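PDB 4W8O: luciferase-like enzymeAMP-CoA-ligase from Zophobas atratus, which probably activates carboxylic acids with ATP and couples them to coenzyme A, as a luciferase-like member of the adenylate-forming (ANL) family. Local coordinates for residues A[103-106]-A[107-110]; A[122-125]-A[126-129]; A[332-335]-A[336-339]. One frame throughout, in Å; residues are numbered along the deposited sequence.

Contact 1 of 3, residues A[103-106]-A[107-110]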
loop_
_atom_site.group_PDB
_atom_site.type_symbol
_atom_site.label_atom_id
_atom_site.label_comp_id
_atom_site.label_asym_id
_atom_site.label_seq_id
_atom_site.Cartn_x
_atom_site.Cartn_y
_atom_site.Cartn_z
ATOM N N THR A 103 -7.622 -10.974 -9.829
ATOM C CA THR A 103 -8.314 -10.645 -11.077
ATOM C C THR A 103 -7.409 -10.722 -12.302
ATOM O O THR A 103 -7.858 -10.443 -13.410
ATOM C CB THR A 103 -8.912 -9.225 -11.044
ATOM O OG1 THR A 103 -7.851 -8.268 -11.053
ATOM C CG2 THR A 103 -9.780 -9.020 -9.809
ATOM N N LEU A 104 -6.139 -11.070 -12.125
ATOM C CA LEU A 104 -5.237 -11.170 -13.274
ATOM C C LEU A 104 -5.405 -12.504 -14.000
ATOM O O LEU A 104 -5.739 -13.518 -13.387
ATOM C CB LEU A 104 -3.789 -11.003 -12.836
ATOM C CG LEU A 104 -3.391 -9.585 -12.426
ATOM C CD1 LEU A 104 -2.121 -9.623 -11.586
ATOM C CD2 LEU A 104 -3.205 -8.683 -13.640
ATOM N N SER A 105 -5.152 -12.489 -15.305
ATOM C CA SER A 105 -5.230 -13.684 -16.131
ATOM C C SER A 105 -4.150 -14.681 -15.755
ATOM O O SER A 105 -3.174 -14.338 -15.083
ATOM C CB SER A 105 -5.057 -13.323 -17.607
ATOM O OG SER A 105 -3.713 -12.957 -17.880
ATOM N N VAL A 106 -4.329 -15.909 -16.229
ATOM C CA VAL A 106 -3.340 -16.970 -16.061
ATOM C C VAL A 106 -2.006 -16.549 -16.651
ATOM O O VAL A 106 -0.971 -16.749 -16.025
ATOM C CB VAL A 106 -3.784 -18.294 -16.726
ATOM C CG1 VAL A 106 -2.639 -19.297 -16.758
ATOM C CG2 VAL A 106 -4.986 -18.886 -16.001
ATOM N N ARG A 107 -2.018 -15.975 -17.856
ATOM C CA ARG A 107 -0.756 -15.589 -18.474
ATOM C C ARG A 107 -0.032 -14.505 -17.676
ATOM O O ARG A 107 1.186 -14.525 -17.578
ATOM C CB ARG A 107 -0.918 -15.137 -19.920
ATOM C CG ARG A 107 0.410 -15.243 -20.657
ATOM C CD ARG A 107 0.400 -14.660 -22.054
ATOM N NE ARG A 107 -0.283 -15.503 -23.038
ATOM C CZ ARG A 107 -1.563 -15.391 -23.389
ATOM N NH1 ARG A 107 -2.350 -14.467 -22.837
ATOM N NH2 ARG A 107 -2.066 -16.219 -24.300
ATOM N N ASN A 108 -0.770 -13.563 -17.112
ATOM C CA ASN A 108 -0.137 -12.517 -16.317
ATOM C C ASN A 108 0.426 -13.080 -15.015
ATOM O O ASN A 108 1.552 -12.761 -14.631
ATOM C CB ASN A 108 -1.110 -11.372 -16.043
ATOM C CG ASN A 108 -1.428 -10.571 -17.291
ATOM O OD1 ASN A 108 -0.595 -10.421 -18.176
ATOM N ND2 ASN A 108 -2.642 -10.050 -17.362
ATOM N N ILE A 109 -0.339 -13.946 -14.359
ATOM C CA ILE A 109 0.108 -14.543 -13.100
ATOM C C ILE A 109 1.366 -15.375 -13.339
ATOM O O ILE A 109 2.330 -15.300 -12.560
ATOM C CB ILE A 109 -0.991 -15.401 -12.441
ATOM C CG1 ILE A 109 -2.184 -14.528 -12.018
ATOM C CG2 ILE A 109 -0.436 -16.149 -11.244
ATOM C CD1 ILE A 109 -1.991 -13.744 -10.734
ATOM N N GLN A 110 1.361 -16.151 -14.423
ATOM C CA GLN A 110 2.528 -16.943 -14.819
ATOM C C GLN A 110 3.799 -16.118 -14.882
ATOM O O GLN A 110 4.850 -16.537 -14.399
ATOM C CB GLN A 110 2.333 -17.558 -16.199
ATOM C CG GLN A 110 1.545 -18.837 -16.206
ATOM C CD GLN A 110 1.498 -19.468 -17.580
ATOM O OE1 GLN A 110 2.424 -19.320 -18.378
ATOM N NE2 GLN A 110 0.421 -20.182 -17.863
HETATM O O HOH W 1 -5.113 -9.913 -16.689
#

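Contact 2 of 3, residues A[122-125]-A[126-129]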
loop_
_atom_site.group_PDB
_atom_site.type_symbol
_atom_site.label_atom_id
_atom_site.label_comp_id
_atom_site.label_asym_id
_atom_site.label_seq_id
_atom_site.Cartn_x
_atom_site.Cartn_y
_atom_site.Cartn_z
ATOM N N PHE A 122 0.189 -18.640 -0.447
ATOM C CA PHE A 122 -1.118 -18.701 0.213
ATOM C C PHE A 122 -2.186 -18.204 -0.760
ATOM O O PHE A 122 -2.051 -17.120 -1.338
ATOM C CB PHE A 122 -1.134 -17.835 1.478
ATOM C CG PHE A 122 -0.320 -18.402 2.616
ATOM C CD1 PHE A 122 1.056 -18.252 2.644
ATOM C CD2 PHE A 122 -0.933 -19.079 3.659
ATOM C CE1 PHE A 122 1.815 -18.773 3.690
ATOM C CE2 PHE A 122 -0.188 -19.604 4.703
ATOM C CZ PHE A 122 1.194 -19.454 4.717
ATOM N N VAL A 123 -3.257 -18.980 -0.914
ATOM C CA VAL A 123 -4.277 -18.700 -1.924
ATOM C C VAL A 123 -5.702 -18.872 -1.396
ATOM O O VAL A 123 -5.999 -19.823 -0.688
ATOM C CB VAL A 123 -4.063 -19.606 -3.159
ATOM C CG1 VAL A 123 -4.402 -21.054 -2.838
ATOM C CG2 VAL A 123 -4.896 -19.127 -4.346
ATOM N N GLU A 124 -6.576 -17.932 -1.738
ATOM C CA GLU A 124 -8.003 -18.070 -1.467
ATOM C C GLU A 124 -8.574 -19.205 -2.313
ATOM O O GLU A 124 -8.063 -19.486 -3.401
ATOM C CB GLU A 124 -8.753 -16.760 -1.756
ATOM C CG GLU A 124 -8.681 -16.314 -3.214
ATOM C CD GLU A 124 -9.423 -15.024 -3.515
ATOM O OE1 GLU A 124 -9.832 -14.301 -2.580
ATOM O OE2 GLU A 124 -9.598 -14.739 -4.717
ATOM N N GLU A 125 -9.637 -19.842 -1.825
ATOM C CA GLU A 125 -10.279 -20.941 -2.562
ATOM C C GLU A 125 -10.653 -20.546 -3.994
ATOM O O GLU A 125 -10.500 -21.336 -4.929
ATOM C CB GLU A 125 -11.532 -21.421 -1.828
ATOM C CG GLU A 125 -11.238 -22.233 -0.580
ATOM C CD GLU A 125 -12.497 -22.667 0.158
ATOM O OE1 GLU A 125 -13.599 -22.195 -0.184
ATOM O OE2 GLU A 125 -12.390 -23.478 1.095
ATOM N N GLU A 126 -11.110 -19.311 -4.160
ATOM C CA GLU A 126 -11.609 -18.824 -5.444
ATOM C C GLU A 126 -10.500 -18.637 -6.484
ATOM O O GLU A 126 -10.767 -18.558 -7.667
ATOM C CB GLU A 126 -12.337 -17.488 -5.258
ATOM C CG GLU A 126 -13.557 -17.538 -4.349
ATOM C CD GLU A 126 -13.227 -17.519 -2.856
ATOM O OE1 GLU A 126 -12.036 -17.422 -2.484
ATOM O OE2 GLU A 126 -14.174 -17.626 -2.045
ATOM N N SER A 127 -9.257 -18.540 -6.035
ATOM C CA SER A 127 -8.130 -18.305 -6.924
ATOM C C SER A 127 -7.225 -19.546 -7.012
ATOM O O SER A 127 -6.153 -19.495 -7.613
ATOM C CB SER A 127 -7.332 -17.089 -6.424
ATOM O OG SER A 127 -8.109 -15.896 -6.466
ATOM N N LEU A 128 -7.656 -20.661 -6.419
ATOM C CA LEU A 128 -6.844 -21.876 -6.402
ATOM C C LEU A 128 -6.548 -22.420 -7.809
ATOM O O LEU A 128 -5.395 -22.696 -8.125
ATOM C CB LEU A 128 -7.499 -22.953 -5.524
ATOM C CG LEU A 128 -6.826 -24.326 -5.468
ATOM C CD1 LEU A 128 -5.354 -24.214 -5.118
ATOM C CD2 LEU A 128 -7.549 -25.221 -4.474
ATOM N N LYS A 129 -7.573 -22.555 -8.650
ATOM C CA LYS A 129 -7.382 -23.061 -10.024
ATOM C C LYS A 129 -6.473 -22.142 -10.843
ATOM O O LYS A 129 -5.617 -22.599 -11.591
ATOM C CB LYS A 129 -8.719 -23.222 -10.756
ATOM C CG LYS A 129 -9.475 -24.513 -10.466
ATOM C CD LYS A 129 -10.492 -24.785 -11.565
ATOM C CE LYS A 129 -11.547 -25.807 -11.157
ATOM N NZ LYS A 129 -10.970 -27.137 -10.826
HETATM O O HOH W 2 -10.285 -21.868 -7.778
HETATM O O HOH W 3 -10.781 -18.755 0.450
#

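Contact 3 of 3, residues A[332-335]-A[336-339]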
loop_
_atom_site.group_PDB
_atom_site.type_symbol
_atom_site.label_atom_id
_atom_site.label_comp_id
_atom_site.label_asym_id
_atom_site.label_seq_id
_atom_site.Cartn_x
_atom_site.Cartn_y
_atom_site.Cartn_z
ATOM N N ILE A 332 0.781 15.523 -1.664
ATOM C CA ILE A 332 -0.525 15.553 -1.006
ATOM C C ILE A 332 -0.593 16.822 -0.144
ATOM O O ILE A 332 0.437 17.312 0.305
ATOM C CB ILE A 332 -0.746 14.302 -0.122
ATOM C CG1 ILE A 332 -2.180 14.250 0.409
ATOM C CG2 ILE A 332 0.246 14.273 1.028
ATOM C CD1 ILE A 332 -2.609 12.872 0.873
ATOM N N PHE A 333 -1.790 17.356 0.087
ATOM C CA PHE A 333 -1.931 18.501 1.000
ATOM C C PHE A 333 -1.969 18.039 2.457
ATOM O O PHE A 333 -2.660 17.074 2.797
ATOM C CB PHE A 333 -3.203 19.304 0.710
ATOM C CG PHE A 333 -3.096 20.217 -0.480
ATOM C CD1 PHE A 333 -2.095 21.178 -0.552
ATOM C CD2 PHE A 333 -4.025 20.143 -1.514
ATOM C CE1 PHE A 333 -2.004 22.032 -1.641
ATOM C CE2 PHE A 333 -3.938 20.995 -2.608
ATOM C CZ PHE A 333 -2.924 21.941 -2.671
ATOM N N HIS A 334 -1.222 18.732 3.310
ATOM C CA HIS A 334 -1.313 18.529 4.751
ATOM C C HIS A 334 -2.670 19.058 5.262
ATOM O O HIS A 334 -3.050 20.188 4.941
ATOM C CB HIS A 334 -0.164 19.247 5.459
ATOM C CG HIS A 334 0.002 18.846 6.889
ATOM N ND1 HIS A 334 -0.846 19.280 7.880
ATOM C CD2 HIS A 334 0.904 18.038 7.493
ATOM C CE1 HIS A 334 -0.469 18.771 9.038
ATOM N NE2 HIS A 334 0.588 18.007 8.830
ATOM N N PRO A 335 -3.406 18.250 6.055
ATOM C CA PRO A 335 -4.759 18.637 6.483
ATOM C C PRO A 335 -4.853 20.001 7.170
ATOM O O PRO A 335 -5.726 20.793 6.823
ATOM C CB PRO A 335 -5.155 17.525 7.463
ATOM C CG PRO A 335 -4.336 16.359 7.066
ATOM C CD PRO A 335 -3.035 16.922 6.576
ATOM N N GLU A 336 -3.983 20.251 8.145
ATOM C CA GLU A 336 -3.967 21.526 8.876
ATOM C C GLU A 336 -3.135 22.630 8.198
ATOM O O GLU A 336 -3.664 23.698 7.886
ATOM C CB GLU A 336 -3.470 21.305 10.303
ATOM C CG GLU A 336 -3.843 22.429 11.256
ATOM C CD GLU A 336 -2.837 22.608 12.372
ATOM O OE1 GLU A 336 -1.680 22.972 12.074
ATOM O OE2 GLU A 336 -3.206 22.399 13.546
ATOM N N ASP A 337 -1.842 22.374 7.993
ATOM C CA ASP A 337 -0.917 23.348 7.382
ATOM C C ASP A 337 -1.367 23.880 6.017
ATOM O O ASP A 337 -1.100 25.035 5.697
ATOM C CB ASP A 337 0.489 22.749 7.215
ATOM C CG ASP A 337 1.073 22.215 8.517
ATOM O OD1 ASP A 337 0.716 22.713 9.600
ATOM O OD2 ASP A 337 1.896 21.282 8.448
ATOM N N ASP A 338 -2.017 23.038 5.212
ATOM C CA ASP A 338 -2.487 23.437 3.876
ATOM C C ASP A 338 -4.016 23.617 3.783
ATOM O O ASP A 338 -4.572 23.636 2.678
ATOM C CB ASP A 338 -2.021 22.414 2.818
ATOM C CG ASP A 338 -0.503 22.294 2.733
ATOM O OD1 ASP A 338 0.194 23.304 2.946
ATOM O OD2 ASP A 338 -0.004 21.186 2.440
ATOM N N LYS A 339 -4.687 23.765 4.929
ATOM C CA LYS A 339 -6.165 23.789 4.978
ATOM C C LYS A 339 -6.763 24.859 4.055
ATOM O O LYS A 339 -7.762 24.624 3.369
ATOM C CB LYS A 339 -6.667 23.964 6.422
ATOM C CG LYS A 339 -6.335 25.304 7.056
ATOM C CD LYS A 339 -6.396 25.256 8.576
ATOM C CE LYS A 339 -5.578 26.388 9.182
ATOM N NZ LYS A 339 -5.622 26.394 10.670
#

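Contact 1 of 3, residues A[103-106]-A[107-110]
Ser105 and Asn108 meet where a loop winds into helix 106-116, and they illustrate how a helix start is held by the residue just before it. Ser105 is the N-cap: its OG takes the backbone N-H of Asn108 at 3.1 Å, with an N-H...O angle of 160°. The torsion that allows this sets OG between the residue's own N and carbonyl carbon (chi1 72°), which turns the hydroxyl over the first turn, where it takes one of the amides there, as an N-cap does. Behind the cap the helical bonds begin at once, Ile109 N to Ser105 O at 3.0 Å and Gln110 N to Val106 O at 2.9 Å.

The packed side centres on Ile109, which is buried. Its CG1 lies over the carbonyl oxygen of Ser105, 3.2 Å from Ser105 O, and its CD1 comes to within 3.9 Å of Leu104 CB, an apolar pair that joins the loop residue to the first helical turn.

The solvent side is looser. The Asn108 side chain leans back beside the cap and crosses Leu104 at about a right angle, its ND2 lying 4.0 Å from Leu104 CD2. Water 1 takes the backbone N-H of Ser105 and, more weakly, one from Asn108 ND2, so it bridges the loop and the first turn, while the exposed Arg107 reaches outward.

In the fold the site follows strand 96-99 and opens helix 106-116. On the face toward helix 128-138, Gln110, extended beyond CG, crosses Val106 obliquely, with Gln110 NE2 3.4 Å from Val106 CG1. Val106, Ile109 and Gln110 touch Leu130, Ile131 and Ser134 of that helix among them; Ile109 also meets Leu100, and Leu104 rests on Tyr226.

Contact 2 of 3, residues A[122-125]-A[126-129]
Glu124 and Ser127 are joined twice across a tight turn from strand to helix. Of the polar links, the shorter runs from Ser127 OG to Glu124 OE2, 2.6 Å, reaching the carboxylate on its anti side, 16° out of its plane. Ser127 N also donates to Glu124 O at 3.0 Å, well above the carbonyl plane, and Leu128 N donates more loosely to Glu125 O. Although Ser127 is the N-cap of helix 128-138, its hydroxyl is spent on Glu124 rather than on a capping bond. With an alanine at Glu124, the Ser127 hydroxyl would probably lose its acceptor and Thr78, which bonds to OE1, its carboxylate partner.

Among charges, Glu126 bends at chi2 (80°) and brings OE1 to 3.8 Å from Glu124 OE1, a like-charge approach probably eased by the Thr78 bond. Glu125 turns elsewhere, to the backbone of Lys149.

The apolar pair is Val123 CG1 with Leu128 CD1, 4.0 Å apart; the other methyl, Val123 CG2, packs on the backbone oxygen of Ser127, 3.5 Å from Ser127 O.

The turn links strand 120-124 to helix 128-138 in a beta-alpha-beta unit completed by strand 143-147, with strand 72-76 flanking strand 120-124.

Contact 3 of 3, residues A[332-335]-A[336-339]
His334 and Asp338 are tied through their backbones: Asp338 N donates to His334 O at 3.0 Å, and a type I beta turn from Glu336 to Lys339, with Lys339 N bonded to Glu336 O, completes the reversal of the chain. The Asp338 side chain adds a second tie. Its CG, anti to its own carbonyl carbon (chi1 -61°), swings OD2 back to the N-H of His334, with OD2 2.9 Å from His334 N, met on the anti side of the carboxylate and 28° out of its plane. The same aspartate sets its CB 3.6 Å from Phe333 CD1, the carboxylate steeply inclined to the ring plane.

A side chain returning to an N-H four residues earlier thus closes the loop that leads from strand 328-332 into helix 339-342, beside the nine-stranded mixed sheet of this AMP-binding enzyme. Phe333 packs on Leu341 and Ile342 of that helix and on Lys351 of the edge strand 351-352.

The His334 ring lies between Asp337 OD2, over the centre of one face and 3.3 Å above the plane, with the carboxylate stacked at 17°, and Pro335 CD, over the opposite face and offset toward the rim. His334 ND1 accepts from Asp337 N at 3.3 Å, the donor tilted from the ring plane, and more weakly from Glu336 N. Pro335 O accepts from Gln317 NE2 and touches Lys339 CB.

How the contacts relate
The three contacts come in series along the chain, all within the AMP-binding part of the enzyme. Contact 1 and contact 2 are neighbours: their centres lie 13 Å apart and their nearest atoms about 6 Å, so they do not touch. Contact 1 starts helix 106-116, which connects strands 96-99 and 120-124; contact 2 leaves strand 120-124, an inner strand of the eight-stranded mixed sheet, for helix 128-138, on which contact 1 packs. The two thus form one neighbourhood of consecutive strand-helix connections. Contact 3 is a loop connection of the nine-stranded mixed sheet, across the chain's centre, its own centre about 40 Å from that of contact 1 and about 41 Å from that of contact 2.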